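Local coordinates for sulfur oxidation protein SOXB (Thermus thermophilus, PDB 2WDD) that probably hydrolyses the sulfur–sulfur bond of cysteine S-thiosulfonates in the Sox sulfur oxidation pathway, using a two-manganese centre, at residues D132-S137 against W166-E171; E228-G233 against G426-E431; R144-V149 against L177-G182. All coordinates share one frame; numbering follows the deposited sequence.

From the N terminus, the metal-bearing loop 132-137 comes first, followed by 144-149 at the start of helix 146-155. Contact 1 closes when the chain returns with 166-171, and contact 3 closes at 177-182, so the two loops cross: their segments alternate, both draw on helix 170-179, and they touch where Trp134 packs on Val149 and Leu177. Together they hold two successive connections of the parallel strands 124-129, 159-160 and 183-184 against each other. Contact 2 follows in series and spans far more chain, bringing 228-233 together with 426-431, which lies in the part of the chain matching the 5'-nucleotidase C-terminal domain family. It touches contact 1 directly, whereas contact 3 stays apart from it.

Contact 1 of 3, residues D132-S137 against W166-E171. With MN (manganese (II) ion), chain G; MN (manganese (II) ion), chain H.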
# COMPACT_ATOMS: atom_id res chain seq x y z
N ASP A 132 6.48 -1.90 4.39
CA ASP A 132 6.30 -0.87 3.36
C ASP A 132 6.35 0.46 4.10
O ASP A 132 5.50 1.33 3.90
CB ASP A 132 5.00 -1.01 2.59
CG ASP A 132 5.12 -1.98 1.43
OD1 ASP A 132 6.22 -2.54 1.24
OD2 ASP A 132 4.13 -2.19 0.71
N THR A 133 7.33 0.58 4.98
CA THR A 133 7.47 1.75 5.81
C THR A 133 8.59 2.68 5.34
O THR A 133 8.43 3.89 5.33
CB THR A 133 7.79 1.32 7.26
OG1 THR A 133 6.84 0.33 7.68
CG2 THR A 133 7.77 2.51 8.22
N TRP A 134 9.74 2.09 5.04
CA TRP A 134 10.96 2.85 4.79
C TRP A 134 11.10 3.61 3.50
O TRP A 134 12.02 4.44 3.36
CB TRP A 134 12.17 1.92 4.88
CG TRP A 134 12.39 1.27 6.21
CD1 TRP A 134 11.78 1.57 7.41
CD2 TRP A 134 13.38 0.28 6.50
NE1 TRP A 134 12.31 0.78 8.41
CE2 TRP A 134 13.29 -0.01 7.88
CE3 TRP A 134 14.29 -0.43 5.72
CZ2 TRP A 134 14.08 -1.00 8.48
CZ3 TRP A 134 15.09 -1.39 6.32
CH2 TRP A 134 14.98 -1.66 7.69
N THR A 135 10.26 3.27 2.52
CA THR A 135 10.42 3.77 1.17
C THR A 135 9.30 4.65 0.66
O THR A 135 8.25 4.80 1.30
CB THR A 135 10.58 2.55 0.23
OG1 THR A 135 9.49 1.64 0.45
CG2 THR A 135 11.88 1.82 0.54
N ASN A 136 9.53 5.19 -0.54
CA ASN A 136 8.51 5.91 -1.31
C ASN A 136 8.03 7.26 -0.80
O ASN A 136 6.84 7.56 -0.79
CB ASN A 136 7.33 4.98 -1.60
CG ASN A 136 7.78 3.58 -1.96
OD1 ASN A 136 7.46 2.62 -1.27
ND2 ASN A 136 8.56 3.47 -3.03
N SER A 137 8.98 8.12 -0.44
CA SER A 137 8.64 9.46 0.01
C SER A 137 9.87 10.32 -0.15
O SER A 137 10.96 9.81 -0.36
CB SER A 137 8.21 9.46 1.47
OG SER A 137 9.33 9.28 2.33
N TRP A 166 13.12 -3.76 0.65
CA TRP A 166 14.17 -4.39 -0.14
C TRP A 166 14.59 -3.64 -1.39
O TRP A 166 15.60 -4.00 -2.00
CB TRP A 166 13.82 -5.83 -0.45
CG TRP A 166 13.73 -6.62 0.83
CD1 TRP A 166 12.60 -6.89 1.54
CD2 TRP A 166 14.83 -7.11 1.62
NE1 TRP A 166 12.92 -7.53 2.72
CE2 TRP A 166 14.28 -7.68 2.79
CE3 TRP A 166 16.22 -7.12 1.45
CZ2 TRP A 166 15.07 -8.29 3.76
CZ3 TRP A 166 17.00 -7.70 2.43
CH2 TRP A 166 16.42 -8.29 3.57
N THR A 167 13.83 -2.63 -1.80
CA THR A 167 14.20 -1.86 -2.99
C THR A 167 15.34 -0.90 -2.67
O THR A 167 15.83 -0.19 -3.55
CB THR A 167 13.00 -1.15 -3.66
OG1 THR A 167 12.45 -0.17 -2.78
CG2 THR A 167 11.93 -2.17 -4.06
N LEU A 168 15.78 -0.90 -1.41
CA LEU A 168 16.94 -0.12 -1.01
C LEU A 168 18.19 -0.96 -1.25
O LEU A 168 19.30 -0.46 -1.19
CB LEU A 168 16.87 0.26 0.47
CG LEU A 168 15.77 1.24 0.85
CD1 LEU A 168 15.65 1.35 2.36
CD2 LEU A 168 16.01 2.61 0.23
N GLY A 169 17.98 -2.25 -1.52
CA GLY A 169 19.06 -3.21 -1.72
C GLY A 169 19.39 -3.92 -0.41
O GLY A 169 19.25 -3.35 0.66
N ARG A 170 19.84 -5.17 -0.51
CA ARG A 170 20.16 -5.96 0.68
C ARG A 170 21.16 -5.28 1.61
O ARG A 170 20.98 -5.29 2.82
CB ARG A 170 20.60 -7.37 0.32
CG ARG A 170 20.72 -8.31 1.51
CD ARG A 170 21.54 -9.54 1.15
NE ARG A 170 21.73 -10.43 2.29
CZ ARG A 170 21.89 -11.75 2.18
NH1 ARG A 170 22.06 -12.49 3.27
NH2 ARG A 170 21.86 -12.32 0.99
N GLU A 171 22.21 -4.70 1.04
CA GLU A 171 23.22 -4.02 1.85
C GLU A 171 22.65 -2.91 2.73
O GLU A 171 22.94 -2.85 3.93
CB GLU A 171 24.35 -3.48 0.98
CG GLU A 171 25.18 -4.55 0.30
CD GLU A 171 26.35 -3.98 -0.47
OE1 GLU A 171 27.00 -3.04 0.03
OE2 GLU A 171 26.62 -4.47 -1.59
MN MN G . 2.26 -1.04 0.47
MN MN H . 3.49 -4.19 -0.09
O HOH W 1 11.42 2.18 -3.95
O HOH W 2 1.92 -2.84 -0.52
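Thr135 and Trp134 meet Thr167 and Leu168 in a small, buried, mainly apolar contact between the loop after strand 124-129 and the 3-10 turn leading into helix 170-179, beside the manganese centre. Thr135 CG2 is the main probe, reaching Leu168 CG at 3.9 Å as the two side chains run past each other in opposite directions; the same methyl lies 3.9 Å from Thr167 OG1. Its chi1 of 53° puts OG1 between the backbone N and the carbonyl carbon and leaves CG2 anti to the latter, directed at Leu168. A threonine suits this place because its two branches do different work: OG1 donates to Asn136 OD1 at 2.8 Å, from 62° above the carbonyl plane. Trp134 crosses Leu168 at about a right angle, with CE3 4.0 Å from CD1, while Gln152 takes up the polar side of the indole.

Water adds a polar link. It donates to Thr167 OG1 at 2.8 Å and accepts only weakly from Asn136 ND2, whose amide also binds Gly426 O. Thr167 OG1 has a further partner in Trp164. Gly169 N bonds to Trp166 O and closes the turn; Gly169, at the N-cap position, has phi 94°, a backbone shape that glycine takes up readily.

At the start of the loop, Asp132 OD2 bridges both manganese ions at 2.2 Å each, and a water joins the same pair. Asp132 OD1 is held by Trp164 N, a second-shell bond that, with the two metal bonds of OD2, should limit the carboxylate's rotation. Asp36, His38, His163, His263, His286 and His288 complete the site. Such a loop after a core strand, presenting a bridging aspartate to two metals, belongs to the dinuclear centre of the metallophosphoesterase fold, shared with 5'-nucleotidases.

Contact 2 of 3, residues E228-G233 against G426-E431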
# COMPACT_ATOMS: atom_id res chain seq x y z
N GLU A 228 15.75 -7.82 -9.65
CA GLU A 228 16.29 -9.00 -9.01
C GLU A 228 17.55 -8.72 -8.22
O GLU A 228 17.82 -9.37 -7.21
CB GLU A 228 16.55 -10.09 -10.05
CG GLU A 228 15.30 -10.57 -10.75
CD GLU A 228 15.03 -9.82 -12.05
OE1 GLU A 228 15.49 -8.66 -12.19
OE2 GLU A 228 14.36 -10.40 -12.93
N SER A 229 18.32 -7.74 -8.66
CA SER A 229 19.58 -7.40 -8.01
C SER A 229 19.40 -7.00 -6.54
O SER A 229 20.30 -7.17 -5.73
CB SER A 229 20.30 -6.29 -8.78
OG SER A 229 19.55 -5.08 -8.75
N PHE A 230 18.24 -6.44 -6.22
CA PHE A 230 17.99 -5.96 -4.86
C PHE A 230 17.95 -7.08 -3.83
O PHE A 230 18.17 -6.83 -2.64
CB PHE A 230 16.65 -5.22 -4.80
CG PHE A 230 16.64 -3.88 -5.49
CD1 PHE A 230 17.79 -3.11 -5.58
CD2 PHE A 230 15.46 -3.38 -6.01
CE1 PHE A 230 17.76 -1.86 -6.20
CE2 PHE A 230 15.43 -2.15 -6.63
CZ PHE A 230 16.57 -1.38 -6.72
N THR A 231 17.57 -8.28 -4.26
CA THR A 231 17.40 -9.42 -3.34
C THR A 231 18.20 -10.66 -3.74
O THR A 231 17.85 -11.78 -3.34
CB THR A 231 15.92 -9.79 -3.20
OG1 THR A 231 15.40 -10.21 -4.47
CG2 THR A 231 15.10 -8.61 -2.69
N GLU A 232 19.25 -10.48 -4.53
CA GLU A 232 20.05 -11.63 -4.95
C GLU A 232 20.60 -12.37 -3.73
O GLU A 232 21.10 -11.75 -2.79
CB GLU A 232 21.17 -11.19 -5.89
CG GLU A 232 22.20 -10.28 -5.26
CD GLU A 232 22.98 -9.49 -6.31
OE1 GLU A 232 23.01 -8.25 -6.22
OE2 GLU A 232 23.52 -10.12 -7.24
N GLY A 233 20.45 -13.69 -3.73
CA GLY A 233 20.93 -14.52 -2.63
C GLY A 233 19.83 -14.85 -1.65
O GLY A 233 19.99 -15.71 -0.77
N GLY A 426 8.22 7.84 -6.20
CA GLY A 426 9.47 7.65 -5.49
C GLY A 426 9.98 6.22 -5.45
O GLY A 426 10.23 5.67 -4.37
N PHE A 427 10.10 5.60 -6.62
CA PHE A 427 10.73 4.28 -6.75
C PHE A 427 12.23 4.51 -6.66
O PHE A 427 12.73 5.52 -7.15
CB PHE A 427 10.51 3.71 -8.16
CG PHE A 427 9.08 3.40 -8.49
CD1 PHE A 427 8.60 2.09 -8.42
CD2 PHE A 427 8.23 4.40 -8.94
CE1 PHE A 427 7.28 1.79 -8.76
CE2 PHE A 427 6.90 4.11 -9.27
CZ PHE A 427 6.42 2.82 -9.14
N THR A 428 12.98 3.54 -6.14
CA THR A 428 14.43 3.69 -6.17
C THR A 428 14.91 3.39 -7.60
O THR A 428 16.10 3.57 -7.91
CB THR A 428 15.13 2.73 -5.20
OG1 THR A 428 14.67 1.39 -5.45
CG2 THR A 428 14.89 3.15 -3.73
N TYR A 429 14.01 2.90 -8.45
CA TYR A 429 14.28 2.61 -9.87
C TYR A 429 13.19 3.33 -10.67
O TYR A 429 12.28 2.71 -11.20
CB TYR A 429 14.24 1.11 -10.17
CG TYR A 429 13.05 0.34 -9.61
CD1 TYR A 429 12.06 -0.14 -10.46
CD2 TYR A 429 12.96 0.06 -8.25
CE1 TYR A 429 10.98 -0.86 -9.95
CE2 TYR A 429 11.87 -0.65 -7.73
CZ TYR A 429 10.90 -1.13 -8.59
OH TYR A 429 9.84 -1.84 -8.09
N PRO A 430 13.25 4.67 -10.70
CA PRO A 430 12.19 5.51 -11.27
C PRO A 430 12.30 5.79 -12.76
O PRO A 430 11.54 6.58 -13.31
CB PRO A 430 12.38 6.82 -10.51
CG PRO A 430 13.89 6.91 -10.39
CD PRO A 430 14.34 5.48 -10.11
N GLU A 431 13.24 5.13 -13.43
CA GLU A 431 13.45 5.37 -14.84
C GLU A 431 12.22 5.21 -15.72
O GLU A 431 11.51 4.21 -15.65
CB GLU A 431 14.57 4.47 -15.37
CG GLU A 431 15.94 4.82 -14.79
CD GLU A 431 16.21 4.15 -13.44
OE1 GLU A 431 15.34 3.41 -12.93
OE2 GLU A 431 17.32 4.37 -12.90
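The aromatic part of this contact is Phe230 against Tyr429. Phe230 CE2 lies 3.7 Å from Tyr429 CD2, which approaches the phenylalanine ring at its edge and near its plane. The pair is oblique, the ring planes at 54° and their centroids 6.0 Å apart. One face of the Tyr429 ring is covered from its own segment: Phe427 CD1 sits 3.9 Å above the tyrosine plane, offset toward the rim. Tyr429 adopts chi1 of 47°, with CG between the backbone N and the carbonyl carbon, and this turns the ring toward Phe230. The Tyr429 side chain lies about 7 Å from that of metal-binding His163.

A threonine–aromatic contact lies next to it. Thr428 OG1 is 3.6 Å from Phe230 CZ, an oblique van der Waals approach in which the two side chains run past each other in opposite directions. Phenylalanine suits the place because the outer atoms of its flat, apolar ring, CE2 and CZ, meet both neighbours.

The polar bonds lead to other loops. Thr428 OG1 binds Thr167 O of the turn before helix 170-179, and Tyr429 OH binds His226 ND1, just ahead of segment 228-233. A threonine's compact hydroxyl can reach a backbone carbonyl while lying against a ring; a tyrosine offers an apolar rim and a distant hydroxyl.

In the 3-10 turn 228-230, Thr231 N bonds to Glu228 O at 3.2 Å. Across the interface the chemistry is dispersive, so ring packing joins the loops, while the bond to Thr167 O probably limits the rotation of Thr428 and that to His226 steadies the far end of Tyr429.

Contact 3 of 3, residues R144-V149 against L177-G182; sequences RGEAVV and LGLFRG
Two helices of neighbouring beta-alpha-beta crossovers meet here, the first turn of helix 146-155 with the end of helix 170-179 and the residue that leaves it, Phe180. Val149 is the hub. Its CG1, anti to the backbone N at chi1 176°, points into the angle between Leu179 and Phe180, 3.8 Å from Leu179 CD2 and 3.6 Å from Phe180 N. The same methyl meets Phe180 CB at 3.9 Å and lies at the edge of the phenylalanine ring, near its plane. A beta-branched valine suits so close an approach, the CA atoms of Val149 and Phe180 being 5.9 Å apart, because its short, stiff side chain fits between backbones this close.

Helix 146-155 is the second helix of the connection from strand 124-129 to 159-160, and helix 170-179 lies in the one from 159-160 to 183-184, so consecutive crossovers of one sheet pack side by side. Leu179 CG and CD2 both lie against Val149 CG1, and CD2 also reaches Glu146 CG at 3.9 Å, the two side chains crossing at about a right angle. Glutamate serves here through its extended aliphatic stem, while its carboxylate forms a salt bridge with Arg150.

Asn153 holds the departing backbone, its amide bonded to Leu179 O and Arg181 N. Phe180 then folds over the next residues, with Gly182 N 3.6 Å above the centre of its ring; glycine, lacking a beta carbon, lets the ring edge lie close to the backbone. At the other end, Gly145 occupies the N-cap position of helix 146-155 directly after Arg144, which ends the preceding helix in a Schellman motif.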
# COMPACT_ATOMS: atom_id res chain seq x y z
N ARG A 144 17.93 7.67 1.91
CA ARG A 144 17.99 6.25 1.61
C ARG A 144 17.35 5.44 2.75
O ARG A 144 17.89 4.43 3.19
CB ARG A 144 19.41 5.78 1.31
CG ARG A 144 19.91 6.20 -0.07
CD ARG A 144 21.39 5.88 -0.26
NE ARG A 144 22.19 6.40 0.85
CZ ARG A 144 23.07 5.69 1.54
NH1 ARG A 144 23.29 4.42 1.22
NH2 ARG A 144 23.74 6.25 2.53
N GLY A 145 16.19 5.92 3.22
CA GLY A 145 15.42 5.26 4.26
C GLY A 145 15.80 5.57 5.70
O GLY A 145 15.02 5.32 6.61
N GLU A 146 17.00 6.10 5.91
CA GLU A 146 17.47 6.34 7.27
C GLU A 146 16.56 7.16 8.18
O GLU A 146 16.36 6.82 9.35
CB GLU A 146 18.89 6.91 7.28
CG GLU A 146 19.41 7.16 8.70
CD GLU A 146 20.81 7.74 8.72
OE1 GLU A 146 21.47 7.76 7.66
OE2 GLU A 146 21.25 8.17 9.80
N ALA A 147 16.01 8.25 7.65
CA ALA A 147 15.16 9.12 8.44
C ALA A 147 13.89 8.40 8.92
O ALA A 147 13.38 8.67 10.01
CB ALA A 147 14.81 10.39 7.67
N VAL A 148 13.36 7.50 8.09
CA VAL A 148 12.18 6.75 8.49
C VAL A 148 12.49 5.83 9.67
O VAL A 148 11.69 5.70 10.59
CB VAL A 148 11.59 5.96 7.32
CG1 VAL A 148 10.29 5.27 7.75
CG2 VAL A 148 11.38 6.85 6.11
N VAL A 149 13.65 5.17 9.62
CA VAL A 149 14.07 4.26 10.70
C VAL A 149 14.26 5.07 11.98
O VAL A 149 13.84 4.65 13.06
CB VAL A 149 15.36 3.50 10.34
CG1 VAL A 149 15.80 2.64 11.53
CG2 VAL A 149 15.15 2.64 9.09
N LEU A 177 18.80 -2.14 9.50
CA LEU A 177 18.35 -3.04 10.56
C LEU A 177 19.27 -2.89 11.77
O LEU A 177 18.86 -3.13 12.91
CB LEU A 177 18.31 -4.49 10.06
CG LEU A 177 17.07 -4.80 9.20
CD1 LEU A 177 17.09 -6.24 8.68
CD2 LEU A 177 15.79 -4.52 9.97
N GLY A 178 20.50 -2.44 11.53
CA GLY A 178 21.41 -2.20 12.63
C GLY A 178 20.93 -1.01 13.44
O GLY A 178 21.07 -0.97 14.66
N LEU A 179 20.37 -0.02 12.74
CA LEU A 179 19.86 1.18 13.38
C LEU A 179 18.50 0.96 14.04
O LEU A 179 18.23 1.50 15.11
CB LEU A 179 19.79 2.33 12.37
CG LEU A 179 19.21 3.67 12.84
CD1 LEU A 179 20.13 4.30 13.90
CD2 LEU A 179 19.03 4.61 11.65
N PHE A 180 17.63 0.19 13.38
CA PHE A 180 16.30 -0.13 13.89
C PHE A 180 16.35 -0.78 15.28
O PHE A 180 16.95 -1.83 15.45
CB PHE A 180 15.63 -1.07 12.87
CG PHE A 180 14.20 -1.44 13.21
CD1 PHE A 180 13.25 -0.47 13.41
CD2 PHE A 180 13.83 -2.78 13.29
CE1 PHE A 180 11.93 -0.82 13.69
CE2 PHE A 180 12.52 -3.14 13.58
CZ PHE A 180 11.58 -2.16 13.77
N ARG A 181 15.71 -0.15 16.26
CA ARG A 181 15.75 -0.66 17.64
C ARG A 181 14.70 -1.74 17.92
O ARG A 181 14.78 -2.45 18.92
CB ARG A 181 15.67 0.47 18.65
CG ARG A 181 16.92 1.36 18.64
CD ARG A 181 16.71 2.63 19.45
NE ARG A 181 16.25 2.35 20.81
CZ ARG A 181 17.06 2.03 21.81
NH1 ARG A 181 18.37 1.97 21.62
NH2 ARG A 181 16.55 1.78 23.02
N GLY A 182 13.73 -1.87 17.03
CA GLY A 182 12.73 -2.91 17.18
C GLY A 182 13.35 -4.21 16.72
O GLY A 182 14.54 -4.26 16.36